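Local coordinates for protein guanine deaminase (Escherichia coli, PDB 6OHB) that catalyses the hydrolytic deamination of guanine to xanthine and ammonia, using one zinc ion in each subunit, at residues E342-K345 with V346-Q350; D411-F414 with V415-T418. All blocks are in the same frame, centred on the assembly; numbering follows the deposited sequence.

Contact 1 (E342-K345 with V346-Q350); sequences EAYK and VLQLQ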
loop_
_atom_site.group_PDB
_atom_site.type_symbol
_atom_site.label_atom_id
_atom_site.label_comp_id
_atom_site.label_asym_id
_atom_site.label_seq_id
_atom_site.Cartn_x
_atom_site.Cartn_y
_atom_site.Cartn_z
ATOM N N GLU A 342 1.891 -6.054 0.288
ATOM C CA GLU A 342 0.585 -6.564 -0.128
ATOM C C GLU A 342 0.493 -8.073 0.069
ATOM O O GLU A 342 -0.561 -8.593 0.469
ATOM C CB GLU A 342 0.305 -6.201 -1.586
ATOM C CG GLU A 342 0.274 -4.707 -1.857
ATOM C CD GLU A 342 -0.874 -4.006 -1.155
ATOM O OE1 GLU A 342 -2.006 -4.531 -1.200
ATOM O OE2 GLU A 342 -0.641 -2.928 -0.563
ATOM N N ALA A 343 1.588 -8.790 -0.198
ATOM C CA ALA A 343 1.615 -10.224 0.066
ATOM C C ALA A 343 1.382 -10.510 1.540
ATOM O O ALA A 343 0.666 -11.453 1.896
ATOM C CB ALA A 343 2.946 -10.821 -0.388
ATOM N N TYR A 344 1.992 -9.706 2.413
ATOM C CA TYR A 344 1.785 -9.863 3.846
ATOM C C TYR A 344 0.313 -9.687 4.216
ATOM O O TYR A 344 -0.222 -10.449 5.030
ATOM C CB TYR A 344 2.667 -8.869 4.605
ATOM C CG TYR A 344 2.568 -8.989 6.106
ATOM C CD1 TYR A 344 1.586 -8.301 6.820
ATOM C CD2 TYR A 344 3.449 -9.797 6.814
ATOM C CE1 TYR A 344 1.486 -8.418 8.201
ATOM C CE2 TYR A 344 3.361 -9.918 8.192
ATOM C CZ TYR A 344 2.379 -9.229 8.879
ATOM O OH TYR A 344 2.293 -9.351 10.249
ATOM N N LYS A 345 -0.361 -8.689 3.633
ATOM C CA LYS A 345 -1.789 -8.528 3.945
ATOM C C LYS A 345 -2.617 -9.707 3.427
ATOM O O LYS A 345 -3.501 -10.211 4.133
ATOM C CB LYS A 345 -2.330 -7.207 3.396
ATOM C CG LYS A 345 -1.745 -5.976 4.073
ATOM C CD LYS A 345 -2.203 -4.712 3.377
ATOM C CE LYS A 345 -1.055 -3.757 3.143
ATOM N NZ LYS A 345 -1.305 -2.926 1.937
ATOM N N VAL A 346 -2.344 -10.160 2.201
ATOM C CA VAL A 346 -3.073 -11.301 1.645
ATOM C C VAL A 346 -2.918 -12.526 2.546
ATOM O O VAL A 346 -3.896 -13.227 2.873
ATOM C CB VAL A 346 -2.570 -11.580 0.213
ATOM C CG1 VAL A 346 -2.830 -13.022 -0.191
ATOM C CG2 VAL A 346 -3.192 -10.602 -0.780
ATOM N N LEU A 347 -1.693 -12.773 3.012
ATOM C CA LEU A 347 -1.450 -13.957 3.823
ATOM C C LEU A 347 -2.034 -13.809 5.223
ATOM O O LEU A 347 -2.520 -14.788 5.801
ATOM C CB LEU A 347 0.046 -14.251 3.852
ATOM C CG LEU A 347 0.420 -14.613 2.413
ATOM C CD1 LEU A 347 1.917 -14.523 2.160
ATOM C CD2 LEU A 347 -0.139 -15.992 2.053
ATOM N N GLN A 348 -2.011 -12.595 5.785
ATOM C CA GLN A 348 -2.702 -12.368 7.052
ATOM C C GLN A 348 -4.187 -12.669 6.915
ATOM O O GLN A 348 -4.814 -13.192 7.843
ATOM C CB GLN A 348 -2.504 -10.926 7.522
ATOM C CG GLN A 348 -1.243 -10.680 8.338
ATOM C CD GLN A 348 -1.207 -11.475 9.632
ATOM O OE1 GLN A 348 -0.343 -12.334 9.819
ATOM N NE2 GLN A 348 -2.157 -11.207 10.522
ATOM N N LEU A 349 -4.771 -12.339 5.759
ATOM C CA LEU A 349 -6.166 -12.694 5.532
ATOM C C LEU A 349 -6.357 -14.201 5.456
ATOM O O LEU A 349 -7.434 -14.705 5.805
ATOM C CB LEU A 349 -6.686 -12.041 4.257
ATOM C CG LEU A 349 -7.071 -10.568 4.349
ATOM C CD1 LEU A 349 -7.486 -10.093 2.978
ATOM C CD2 LEU A 349 -8.188 -10.342 5.357
ATOM N N GLN A 350 -5.341 -14.944 5.018
ATOM C CA GLN A 350 -5.462 -16.402 5.019
ATOM C C GLN A 350 -4.967 -17.066 6.306
ATOM O O GLN A 350 -4.913 -18.299 6.367
ATOM C CB GLN A 350 -4.728 -17.004 3.820
ATOM C CG GLN A 350 -5.231 -16.495 2.495
ATOM C CD GLN A 350 -4.461 -17.074 1.333
ATOM O OE1 GLN A 350 -4.567 -18.262 1.038
ATOM N NE2 GLN A 350 -3.674 -16.238 0.669
#
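Y344 and Q348, one helical turn apart, run side by side and point the same way. Ring atom CE1 of Y344 lies 3.5 Å from Q348 CG, so the touching is done by a methylene that meets the ring obliquely. Beyond it the amide and the ring are only 18° out of parallel. The phenol ring takes this course because its CG is anti to the backbone N (chi1 -178°), while the Q348 chain bends at chi2 (-62°) to keep its amide alongside. On another side of the helix, L347 folds back over the preceding turn, and its CG comes within 3.2 Å of A343 O, the same oxygen that accepts the bond from L347 N. The backbone bond from V346 N to E342 O is 2.9 Å and nearly straight, and the bonds L347 to A343, Q348 to Y344 and L349 to K345 continue the same i to i+4 pattern.

Within the first turn, K345 NZ forms a salt bridge of 2.6 Å with E342 OE2, reaching it from above the carboxylate plane. Each of these two groups has a second mate: E342 OE2 also pairs with K345 of the second subunit, and K345 NZ with E342 there. The four charges therefore form a reciprocal cluster that probably offsets the cost of burying them. On the side facing its own chain, V346 packs on L303 and F297, while L349 meets L349 of the second subunit. The arrangement is that of a helix following the eighth strand of the amidohydrolase (beta/alpha)8 barrel, here doubling as dimer interface.

Contact 2 (D411-F414 with V415-T418); sequences DKLF and VMMT
The carbonyl oxygen of F414 is gripped twice by T418, at 2.9 Å by its backbone N and at 3.0 Å by OG1. The two donors approach from opposite faces of the carbonyl plane, so the hydroxyl adds to the helical bond instead of replacing it. With OG1 held between the backbone N and the carbonyl carbon (chi1 58°), the methyl of T418 swings over the F414 ring. There T418 CG2 stands 3.8 Å from the centroid of the F414 ring, 18° off its normal, a CH-pi contact displaced somewhat toward the rim. M417 comes to the same ring from another direction: its chain bends at the sulfur and brings CE obliquely to within 3.5 Å of F414 CE1. Were F414 cut back to an alanine here, the T418 methyl and M417 CE would probably lose the ring they lie against, and Y344 its edge-to-face partner.

On a different flank, L413 and M416 lie alongside each other, with L413 CD2 3.7 Å from M416 CE. The backbone bonds V415 to D411, M416 to K412 and M417 to L413 complete the regular helix, and D411 N is itself held by S408 OG. F414 packs on G92 of the second subunit, and T418 on Y304 of that subunit. The whole is an alpha-helical i to i+4 arrangement with a threonine hydroxyl bonded back to the carbonyl one turn earlier, in a helix beyond the eight-stranded amidohydrolase barrel and wedged between helices of its own chain and the partner subunit.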
loop_
_atom_site.group_PDB
_atom_site.type_symbol
_atom_site.label_atom_id
_atom_site.label_comp_id
_atom_site.label_asym_id
_atom_site.label_seq_id
_atom_site.Cartn_x
_atom_site.Cartn_y
_atom_site.Cartn_z
ATOM N N ASP A 411 12.727 -7.171 12.668
ATOM C CA ASP A 411 11.992 -5.926 12.845
ATOM C C ASP A 411 12.427 -4.880 11.825
ATOM O O ASP A 411 11.589 -4.162 11.268
ATOM C CB ASP A 411 12.179 -5.409 14.271
ATOM C CG ASP A 411 11.193 -6.022 15.254
ATOM O OD1 ASP A 411 10.342 -6.826 14.824
ATOM O OD2 ASP A 411 11.266 -5.689 16.457
ATOM N N LYS A 412 13.735 -4.775 11.571
ATOM C CA LYS A 412 14.224 -3.799 10.599
ATOM C C LYS A 412 13.772 -4.149 9.182
ATOM O O LYS A 412 13.349 -3.268 8.418
ATOM C CB LYS A 412 15.746 -3.687 10.703
ATOM C CG LYS A 412 16.215 -3.215 12.084
ATOM C CD LYS A 412 17.732 -3.178 12.209
ATOM C CE LYS A 412 18.175 -2.754 13.612
ATOM N NZ LYS A 412 17.878 -1.323 13.933
ATOM N N LEU A 413 13.830 -5.435 8.820
ATOM C CA LEU A 413 13.314 -5.857 7.519
ATOM C C LEU A 413 11.819 -5.578 7.405
ATOM O O LEU A 413 11.332 -5.174 6.342
ATOM C CB LEU A 413 13.595 -7.342 7.296
ATOM C CG LEU A 413 15.033 -7.767 6.986
ATOM C CD1 LEU A 413 15.110 -9.276 6.827
ATOM C CD2 LEU A 413 15.534 -7.070 5.728
ATOM N N PHE A 414 11.075 -5.781 8.495
ATOM C CA PHE A 414 9.642 -5.519 8.482
ATOM C C PHE A 414 9.357 -4.033 8.301
ATOM O O PHE A 414 8.427 -3.657 7.576
ATOM C CB PHE A 414 9.013 -6.050 9.773
ATOM C CG PHE A 414 7.515 -6.064 9.755
ATOM C CD1 PHE A 414 6.830 -7.049 9.062
ATOM C CD2 PHE A 414 6.789 -5.097 10.437
ATOM C CE1 PHE A 414 5.444 -7.071 9.041
ATOM C CE2 PHE A 414 5.402 -5.109 10.421
ATOM C CZ PHE A 414 4.727 -6.099 9.723
ATOM N N VAL A 415 10.137 -3.175 8.967
ATOM C CA VAL A 415 9.988 -1.732 8.793
ATOM C C VAL A 415 10.198 -1.363 7.333
ATOM O O VAL A 415 9.403 -0.630 6.727
ATOM C CB VAL A 415 10.978 -0.979 9.702
ATOM C CG1 VAL A 415 11.099 0.487 9.282
ATOM C CG2 VAL A 415 10.577 -1.101 11.157
ATOM N N MET A 416 11.268 -1.895 6.742
ATOM C CA MET A 416 11.544 -1.644 5.332
ATOM C C MET A 416 10.396 -2.128 4.447
ATOM O O MET A 416 10.031 -1.466 3.466
ATOM C CB MET A 416 12.847 -2.329 4.954
ATOM C CG MET A 416 13.506 -1.830 3.701
ATOM S SD MET A 416 15.214 -2.390 3.741
ATOM C CE MET A 416 14.966 -4.152 3.530
ATOM N N MET A 417 9.807 -3.276 4.787
ATOM C CA MET A 417 8.763 -3.855 3.946
ATOM C C MET A 417 7.474 -3.048 4.021
ATOM O O MET A 417 6.796 -2.848 3.007
ATOM C CB MET A 417 8.501 -5.296 4.371
ATOM C CG MET A 417 7.548 -6.055 3.482
ATOM S SD MET A 417 7.082 -7.625 4.237
ATOM C CE MET A 417 5.994 -7.041 5.535
ATOM N N THR A 418 7.117 -2.578 5.208
ATOM C CA THR A 418 5.821 -1.936 5.366
ATOM C C THR A 418 5.861 -0.451 5.049
ATOM O O THR A 418 4.829 0.115 4.670
ATOM C CB THR A 418 5.289 -2.139 6.787
ATOM O OG1 THR A 418 6.221 -1.606 7.738
ATOM C CG2 THR A 418 5.059 -3.624 7.065
#

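After strand 321-324, the last of the barrel, the chain enters helix 336-349, whose final turns make contact 1. It then passes through helices 356-363 and 365-370, strand 388-391 and helix 397-404 before reaching helix 409-419 and contact 2, and goes on into strands 425-430 and 433-437. Each contact spans successive turns of one helix and closes no longer loop; they follow in series, neither nested nor crossed. Their centres are about 15 Å apart, yet they touch, with Y344 CE2 3.6 Å from F414 CE1. Contact 2 thereby joins the late helix to the barrel's 336-349, and both face the second subunit.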